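Local coordinates for protein STN1 (Saccharomyces cerevisiae, PDB 3KEY) that helps regulate telomere length and protect chromosome ends, restraining telomerase loading through its interaction with CDC13, at residues L106-Q117 / G173-Y184. Sequence-based numbering, arbitrary orientation.
Sequences LMKLQCYTGTVQ and GILLHLEYAAAY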
ATOM      1  N   LEU A 106     -14.691   8.156 -11.905  1.00 31.35           N
ATOM      2  CA  LEU A 106     -14.126   9.454 -12.285  1.00 32.55           C
ATOM      3  C   LEU A 106     -13.770   9.468 -13.772  1.00 32.33           C
ATOM      4  O   LEU A 106     -14.031  10.449 -14.472  1.00 33.15           O
ATOM      5  CB  LEU A 106     -12.878   9.782 -11.449  1.00 30.71           C
ATOM      6  CG  LEU A 106     -13.140  10.184  -9.989  1.00 32.29           C
ATOM      7  CD1 LEU A 106     -11.815  10.387  -9.249  1.00 31.72           C
ATOM      8  CD2 LEU A 106     -13.980  11.470  -9.957  1.00 30.86           C
ATOM      9  N   MET A 107     -13.181   8.380 -14.251  1.00 31.70           N
ATOM     10  CA  MET A 107     -12.814   8.281 -15.653  1.00 33.96           C
ATOM     11  C   MET A 107     -14.056   8.265 -16.548  1.00 34.71           C
ATOM     12  O   MET A 107     -14.082   8.925 -17.583  1.00 35.26           O
ATOM     13  CB  MET A 107     -11.979   7.022 -15.895  1.00 35.06           C
ATOM     14  CG  MET A 107     -10.590   7.077 -15.280  1.00 38.28           C
ATOM     15  SD  MET A 107      -9.598   5.643 -15.749  1.00 43.19           S
ATOM     16  CE  MET A 107      -8.880   6.231 -17.230  1.00 46.31           C
ATOM     17  N   LYS A 108     -15.083   7.522 -16.142  1.00 35.45           N
ATOM     18  CA  LYS A 108     -16.321   7.432 -16.917  1.00 35.15           C
ATOM     19  C   LYS A 108     -17.047   8.770 -17.025  1.00 35.65           C
ATOM     20  O   LYS A 108     -17.839   8.977 -17.939  1.00 34.30           O
ATOM     21  CB  LYS A 108     -17.255   6.384 -16.306  1.00 35.02           C
ATOM     22  CG  LYS A 108     -16.801   4.944 -16.529  1.00 34.22           C
ATOM     23  CD  LYS A 108     -17.630   3.984 -15.705  1.00 34.84           C
ATOM     24  CE  LYS A 108     -17.116   2.566 -15.829  1.00 37.05           C
ATOM     25  NZ  LYS A 108     -17.982   1.636 -15.053  1.00 37.08           N
ATOM     26  N   LEU A 109     -16.773   9.674 -16.090  1.00 35.68           N
ATOM     27  CA  LEU A 109     -17.383  10.997 -16.091  1.00 35.53           C
ATOM     28  C   LEU A 109     -16.406  12.010 -16.675  1.00 35.77           C
ATOM     29  O   LEU A 109     -16.700  13.204 -16.747  1.00 35.67           O
ATOM     30  CB  LEU A 109     -17.747  11.411 -14.662  1.00 38.06           C
ATOM     31  CG  LEU A 109     -18.885  10.625 -14.000  1.00 40.59           C
ATOM     32  CD1 LEU A 109     -18.937  10.955 -12.520  1.00 41.89           C
ATOM     33  CD2 LEU A 109     -20.206  10.966 -14.680  1.00 43.69           C
ATOM     34  N   GLN A 110     -15.240  11.518 -17.081  1.00 34.56           N
ATOM     35  CA  GLN A 110     -14.188  12.356 -17.638  1.00 33.47           C
ATOM     36  C   GLN A 110     -13.863  13.527 -16.710  1.00 33.95           C
ATOM     37  O   GLN A 110     -13.765  14.682 -17.147  1.00 32.87           O
ATOM     38  CB  GLN A 110     -14.580  12.873 -19.030  1.00 34.77           C
ATOM     39  CG  GLN A 110     -13.363  13.189 -19.903  1.00 37.67           C
ATOM     40  CD  GLN A 110     -13.713  13.486 -21.362  1.00 39.98           C
ATOM     41  OE1 GLN A 110     -14.719  13.005 -21.889  1.00 38.15           O
ATOM     42  NE2 GLN A 110     -12.861  14.264 -22.022  1.00 38.28           N
ATOM     43  N   CYS A 111     -13.710  13.220 -15.424  1.00 31.15           N
ATOM     44  CA  CYS A 111     -13.354  14.219 -14.418  1.00 32.67           C
ATOM     45  C   CYS A 111     -11.829  14.371 -14.430  1.00 33.60           C
ATOM     46  O   CYS A 111     -11.105  13.367 -14.409  1.00 30.94           O
ATOM     47  CB  CYS A 111     -13.794  13.762 -13.019  1.00 34.98           C
ATOM     48  SG  CYS A 111     -13.176  14.832 -11.647  1.00 38.61           S
ATOM     49  N   TYR A 112     -11.346  15.613 -14.460  1.00 32.34           N
ATOM     50  CA  TYR A 112      -9.904  15.875 -14.479  1.00 32.45           C
ATOM     51  C   TYR A 112      -9.296  16.078 -13.090  1.00 33.93           C
ATOM     52  O   TYR A 112      -8.096  15.848 -12.884  1.00 33.03           O
ATOM     53  CB  TYR A 112      -9.594  17.119 -15.319  1.00 32.84           C
ATOM     54  CG  TYR A 112     -10.068  17.023 -16.741  1.00 33.76           C
ATOM     55  CD1 TYR A 112     -11.336  17.478 -17.102  1.00 33.69           C
ATOM     56  CD2 TYR A 112      -9.267  16.444 -17.724  1.00 34.06           C
ATOM     57  CE1 TYR A 112     -11.796  17.359 -18.409  1.00 34.19           C
ATOM     58  CE2 TYR A 112      -9.718  16.318 -19.040  1.00 34.19           C
ATOM     59  CZ  TYR A 112     -10.983  16.779 -19.371  1.00 33.87           C
ATOM     60  OH  TYR A 112     -11.439  16.672 -20.662  1.00 36.64           O
ATOM     61  N   THR A 113     -10.119  16.519 -12.146  1.00 34.45           N
ATOM     62  CA  THR A 113      -9.665  16.784 -10.781  1.00 36.55           C
ATOM     63  C   THR A 113     -10.779  16.459  -9.795  1.00 36.64           C
ATOM     64  O   THR A 113     -11.885  16.993  -9.899  1.00 36.84           O
ATOM     65  CB  THR A 113      -9.278  18.276 -10.603  1.00 37.83           C
ATOM     66  OG1 THR A 113      -8.307  18.640 -11.587  1.00 43.22           O
ATOM     67  CG2 THR A 113      -8.686  18.517  -9.219  1.00 39.03           C
ATOM     68  N   GLY A 114     -10.489  15.580  -8.843  1.00 36.21           N
ATOM     69  CA  GLY A 114     -11.487  15.207  -7.862  1.00 36.87           C
ATOM     70  C   GLY A 114     -10.879  14.984  -6.488  1.00 36.59           C
ATOM     71  O   GLY A 114      -9.750  14.504  -6.361  1.00 36.05           O
ATOM     72  N   THR A 115     -11.630  15.338  -5.455  1.00 35.01           N
ATOM     73  CA  THR A 115     -11.148  15.163  -4.100  1.00 36.09           C
ATOM     74  C   THR A 115     -11.605  13.854  -3.484  1.00 34.35           C
ATOM     75  O   THR A 115     -12.702  13.379  -3.747  1.00 34.26           O
ATOM     76  CB  THR A 115     -11.641  16.297  -3.174  1.00 36.55           C
ATOM     77  OG1 THR A 115     -10.921  17.497  -3.466  1.00 38.30           O
ATOM     78  CG2 THR A 115     -11.452  15.914  -1.696  1.00 33.67           C
ATOM     79  N   VAL A 116     -10.730  13.282  -2.668  1.00 34.00           N
ATOM     80  CA  VAL A 116     -11.018  12.076  -1.920  1.00 34.02           C
ATOM     81  C   VAL A 116     -10.711  12.482  -0.477  1.00 33.83           C
ATOM     82  O   VAL A 116      -9.557  12.660  -0.117  1.00 32.50           O
ATOM     83  CB  VAL A 116     -10.110  10.903  -2.330  1.00 34.02           C
ATOM     84  CG1 VAL A 116     -10.286   9.750  -1.334  1.00 37.00           C
ATOM     85  CG2 VAL A 116     -10.469  10.438  -3.743  1.00 35.20           C
ATOM     86  N   GLN A 117     -11.754  12.667   0.329  1.00 33.68           N
ATOM     87  CA  GLN A 117     -11.593  13.063   1.724  1.00 34.94           C
ATOM     88  C   GLN A 117     -11.308  11.847   2.598  1.00 34.56           C
ATOM     89  O   GLN A 117     -12.006  10.837   2.523  1.00 33.97           O
ATOM     90  CB  GLN A 117     -12.860  13.765   2.232  1.00 36.74           C
ATOM     91  CG  GLN A 117     -13.170  15.072   1.539  1.00 37.33           C
ATOM     92  CD  GLN A 117     -14.344  15.800   2.167  1.00 39.84           C
ATOM     93  OE1 GLN A 117     -14.437  15.912   3.391  1.00 40.28           O
ATOM     94  NE2 GLN A 117     -15.239  16.317   1.331  1.00 39.68           N
ATOM     95  N   GLY A 173      -7.414  15.037   3.094  1.00 51.19           N
ATOM     96  CA  GLY A 173      -7.670  14.283   1.881  1.00 47.10           C
ATOM     97  C   GLY A 173      -6.626  14.453   0.794  1.00 44.07           C
ATOM     98  O   GLY A 173      -5.590  15.084   1.005  1.00 43.48           O
ATOM     99  N   ILE A 174      -6.899  13.871  -0.371  1.00 39.78           N
ATOM    100  CA  ILE A 174      -5.993  13.956  -1.501  1.00 38.61           C
ATOM    101  C   ILE A 174      -6.760  14.486  -2.709  1.00 38.25           C
ATOM    102  O   ILE A 174      -7.996  14.479  -2.732  1.00 35.81           O
ATOM    103  CB  ILE A 174      -5.366  12.570  -1.836  1.00 37.75           C
ATOM    104  CG1 ILE A 174      -6.445  11.581  -2.274  1.00 38.64           C
ATOM    105  CG2 ILE A 174      -4.641  12.022  -0.606  1.00 39.55           C
ATOM    106  CD1 ILE A 174      -5.885  10.218  -2.676  1.00 37.52           C
ATOM    107  N   LEU A 175      -6.021  14.956  -3.702  1.00 35.89           N
ATOM    108  CA  LEU A 175      -6.622  15.498  -4.904  1.00 36.80           C
ATOM    109  C   LEU A 175      -6.086  14.704  -6.087  1.00 37.27           C
ATOM    110  O   LEU A 175      -4.876  14.685  -6.345  1.00 39.01           O
ATOM    111  CB  LEU A 175      -6.260  16.986  -5.024  1.00 39.19           C
ATOM    112  CG  LEU A 175      -6.946  17.847  -6.089  1.00 43.28           C
ATOM    113  CD1 LEU A 175      -8.423  17.986  -5.745  1.00 41.97           C
ATOM    114  CD2 LEU A 175      -6.280  19.230  -6.162  1.00 40.06           C
ATOM    115  N   LEU A 176      -6.985  14.025  -6.790  1.00 35.57           N
ATOM    116  CA  LEU A 176      -6.601  13.226  -7.946  1.00 34.70           C
ATOM    117  C   LEU A 176      -6.671  14.037  -9.240  1.00 34.97           C
ATOM    118  O   LEU A 176      -7.677  14.688  -9.525  1.00 36.34           O
ATOM    119  CB  LEU A 176      -7.515  12.003  -8.071  1.00 33.29           C
ATOM    120  CG  LEU A 176      -7.663  11.104  -6.837  1.00 36.11           C
ATOM    121  CD1 LEU A 176      -8.756  10.082  -7.107  1.00 33.15           C
ATOM    122  CD2 LEU A 176      -6.337  10.401  -6.509  1.00 34.57           C
ATOM    123  N   HIS A 177      -5.595  14.002 -10.014  1.00 34.25           N
ATOM    124  CA  HIS A 177      -5.554  14.696 -11.301  1.00 33.55           C
ATOM    125  C   HIS A 177      -5.472  13.627 -12.372  1.00 33.11           C
ATOM    126  O   HIS A 177      -4.605  12.752 -12.313  1.00 32.81           O
ATOM    127  CB  HIS A 177      -4.323  15.602 -11.420  1.00 33.03           C
ATOM    128  CG  HIS A 177      -4.332  16.762 -10.478  1.00 35.49           C
ATOM    129  ND1 HIS A 177      -3.734  16.720  -9.233  1.00 36.03           N
ATOM    130  CD2 HIS A 177      -4.891  17.990 -10.586  1.00 33.74           C
ATOM    131  CE1 HIS A 177      -3.926  17.873  -8.617  1.00 35.38           C
ATOM    132  NE2 HIS A 177      -4.624  18.662  -9.416  1.00 38.11           N
ATOM    133  N   LEU A 178      -6.373  13.687 -13.344  1.00 33.50           N
ATOM    134  CA  LEU A 178      -6.383  12.707 -14.422  1.00 34.38           C
ATOM    135  C   LEU A 178      -6.339  13.414 -15.775  1.00 33.66           C
ATOM    136  O   LEU A 178      -7.040  14.403 -15.997  1.00 33.52           O
ATOM    137  CB  LEU A 178      -7.645  11.831 -14.337  1.00 34.14           C
ATOM    138  CG  LEU A 178      -7.910  11.136 -12.996  1.00 34.88           C
ATOM    139  CD1 LEU A 178      -9.274  10.416 -13.032  1.00 34.59           C
ATOM    140  CD2 LEU A 178      -6.779  10.154 -12.698  1.00 30.99           C
ATOM    141  N   GLU A 179      -5.486  12.919 -16.665  1.00 34.03           N
ATOM    142  CA  GLU A 179      -5.382  13.476 -18.007  1.00 36.30           C
ATOM    143  C   GLU A 179      -5.779  12.329 -18.938  1.00 34.84           C
ATOM    144  O   GLU A 179      -5.286  11.207 -18.800  1.00 34.75           O
ATOM    145  CB  GLU A 179      -3.954  13.940 -18.303  1.00 36.27           C
ATOM    146  CG  GLU A 179      -3.752  14.371 -19.753  1.00 42.93           C
ATOM    147  CD  GLU A 179      -2.351  14.908 -20.032  1.00 45.01           C
ATOM    148  OE1 GLU A 179      -1.372  14.350 -19.492  1.00 45.58           O
ATOM    149  OE2 GLU A 179      -2.234  15.879 -20.808  1.00 48.51           O
ATOM    150  N   TYR A 180      -6.667  12.614 -19.879  1.00 34.37           N
ATOM    151  CA  TYR A 180      -7.157  11.590 -20.793  1.00 34.80           C
ATOM    152  C   TYR A 180      -6.473  11.506 -22.155  1.00 37.16           C
ATOM    153  O   TYR A 180      -6.029  12.513 -22.712  1.00 37.21           O
ATOM    154  CB  TYR A 180      -8.669  11.757 -20.958  1.00 33.19           C
ATOM    155  CG  TYR A 180      -9.398  11.617 -19.641  1.00 32.10           C
ATOM    156  CD1 TYR A 180      -9.711  12.738 -18.862  1.00 34.35           C
ATOM    157  CD2 TYR A 180      -9.703  10.358 -19.132  1.00 31.19           C
ATOM    158  CE1 TYR A 180     -10.312  12.601 -17.598  1.00 33.14           C
ATOM    159  CE2 TYR A 180     -10.298  10.207 -17.875  1.00 33.04           C
ATOM    160  CZ  TYR A 180     -10.599  11.326 -17.113  1.00 33.04           C
ATOM    161  OH  TYR A 180     -11.179  11.160 -15.871  1.00 32.57           O
ATOM    162  N   ALA A 181      -6.396  10.286 -22.682  1.00 36.97           N
ATOM    163  CA  ALA A 181      -5.764  10.036 -23.974  1.00 39.66           C
ATOM    164  C   ALA A 181      -6.639  10.498 -25.136  1.00 40.56           C
ATOM    165  O   ALA A 181      -7.842  10.722 -24.978  1.00 39.13           O
ATOM    166  CB  ALA A 181      -5.445   8.546 -24.122  1.00 39.63           C
ATOM    167  N   ALA A 182      -6.019  10.632 -26.302  1.00 41.36           N
ATOM    168  CA  ALA A 182      -6.703  11.076 -27.514  1.00 43.93           C
ATOM    169  C   ALA A 182      -7.938  10.246 -27.891  1.00 44.16           C
ATOM    170  O   ALA A 182      -9.010  10.802 -28.125  1.00 44.62           O
ATOM    171  CB  ALA A 182      -5.710  11.093 -28.684  1.00 44.51           C
ATOM    172  N   ALA A 183      -7.781   8.924 -27.954  1.00 43.95           N
ATOM    173  CA  ALA A 183      -8.880   8.022 -28.315  1.00 43.95           C
ATOM    174  C   ALA A 183     -10.169   8.288 -27.528  1.00 44.17           C
ATOM    175  O   ALA A 183     -11.241   8.434 -28.119  1.00 44.61           O
ATOM    176  CB  ALA A 183      -8.441   6.564 -28.128  1.00 42.36           C
ATOM    177  N   TYR A 184     -10.057   8.350 -26.201  1.00 44.75           N
ATOM    178  CA  TYR A 184     -11.202   8.600 -25.326  1.00 44.82           C
ATOM    179  C   TYR A 184     -11.643  10.045 -25.499  1.00 46.48           C
ATOM    180  O   TYR A 184     -12.793  10.401 -25.220  1.00 45.54           O
ATOM    181  CB  TYR A 184     -10.817   8.327 -23.866  1.00 42.89           C
ATOM    182  CG  TYR A 184     -11.965   8.384 -22.882  1.00 41.74           C
ATOM    183  CD1 TYR A 184     -13.144   7.664 -23.103  1.00 42.20           C
ATOM    184  CD2 TYR A 184     -11.860   9.128 -21.702  1.00 42.14           C
ATOM    185  CE1 TYR A 184     -14.189   7.686 -22.174  1.00 41.03           C
ATOM    186  CE2 TYR A 184     -12.894   9.154 -20.766  1.00 40.48           C
ATOM    187  CZ  TYR A 184     -14.055   8.433 -21.006  1.00 40.89           C
ATOM    188  OH  TYR A 184     -15.079   8.470 -20.082  1.00 37.45           O
TER
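G114 pairs with L176 and V116 with I174 as hydrogen-bonded pairs of a ladder, which shows that strand 113-117 runs antiparallel to strand 173-180 in the second winged helix-turn-helix of STN1's C-terminal region. Strand 173-180 is the middle one of a three-stranded sheet, flanked by 113-117 and 154-161. The axes of strands 113-117 and 173-180 make 155° between their N-to-C directions, close to antiparallel, and approach to 4.6 Å. Within the ladder, L176 N reaches G114 O at 2.8 Å, while L178 N donates to Y112 O, just before strand 113-117 begins.

Apolar contacts gather on the V116, I174 and L176 face, which helix 132-149 covers through I135, V136 and F139. There CD1 of L176 touches both CD1 of L106 (3.7 Å) and CG2 of V116. On the T113 and T115 face, CD1 of L175 lies 3.5 Å from CG2 of T113.

Aromatic contacts gather where strand 173-180 ends, beside the loop 109-112. The edge of Y180 meets the face of Y112 in an offset edge-to-face pair, planes 78° apart. A chi1 of -154° swings CG of Q110 away from the backbone N and over one Y180 face, a CH-pi contact. Q110 NE2 also donates to Y112 OH.

Two tyrosine hydroxyls bond to carbonyls around the Schellman turn ending helix 90-108. Y180 OH donates to C111 O at 2.6 Å; a phenylalanine in place of Y180 would probably keep the ring contacts but leave C111 O without this hydroxyl donor. The other, Y184 OH, donates a hydrogen bond to M107 O at 2.7 Å, on the opposite face of the carbonyl plane from Q110 N.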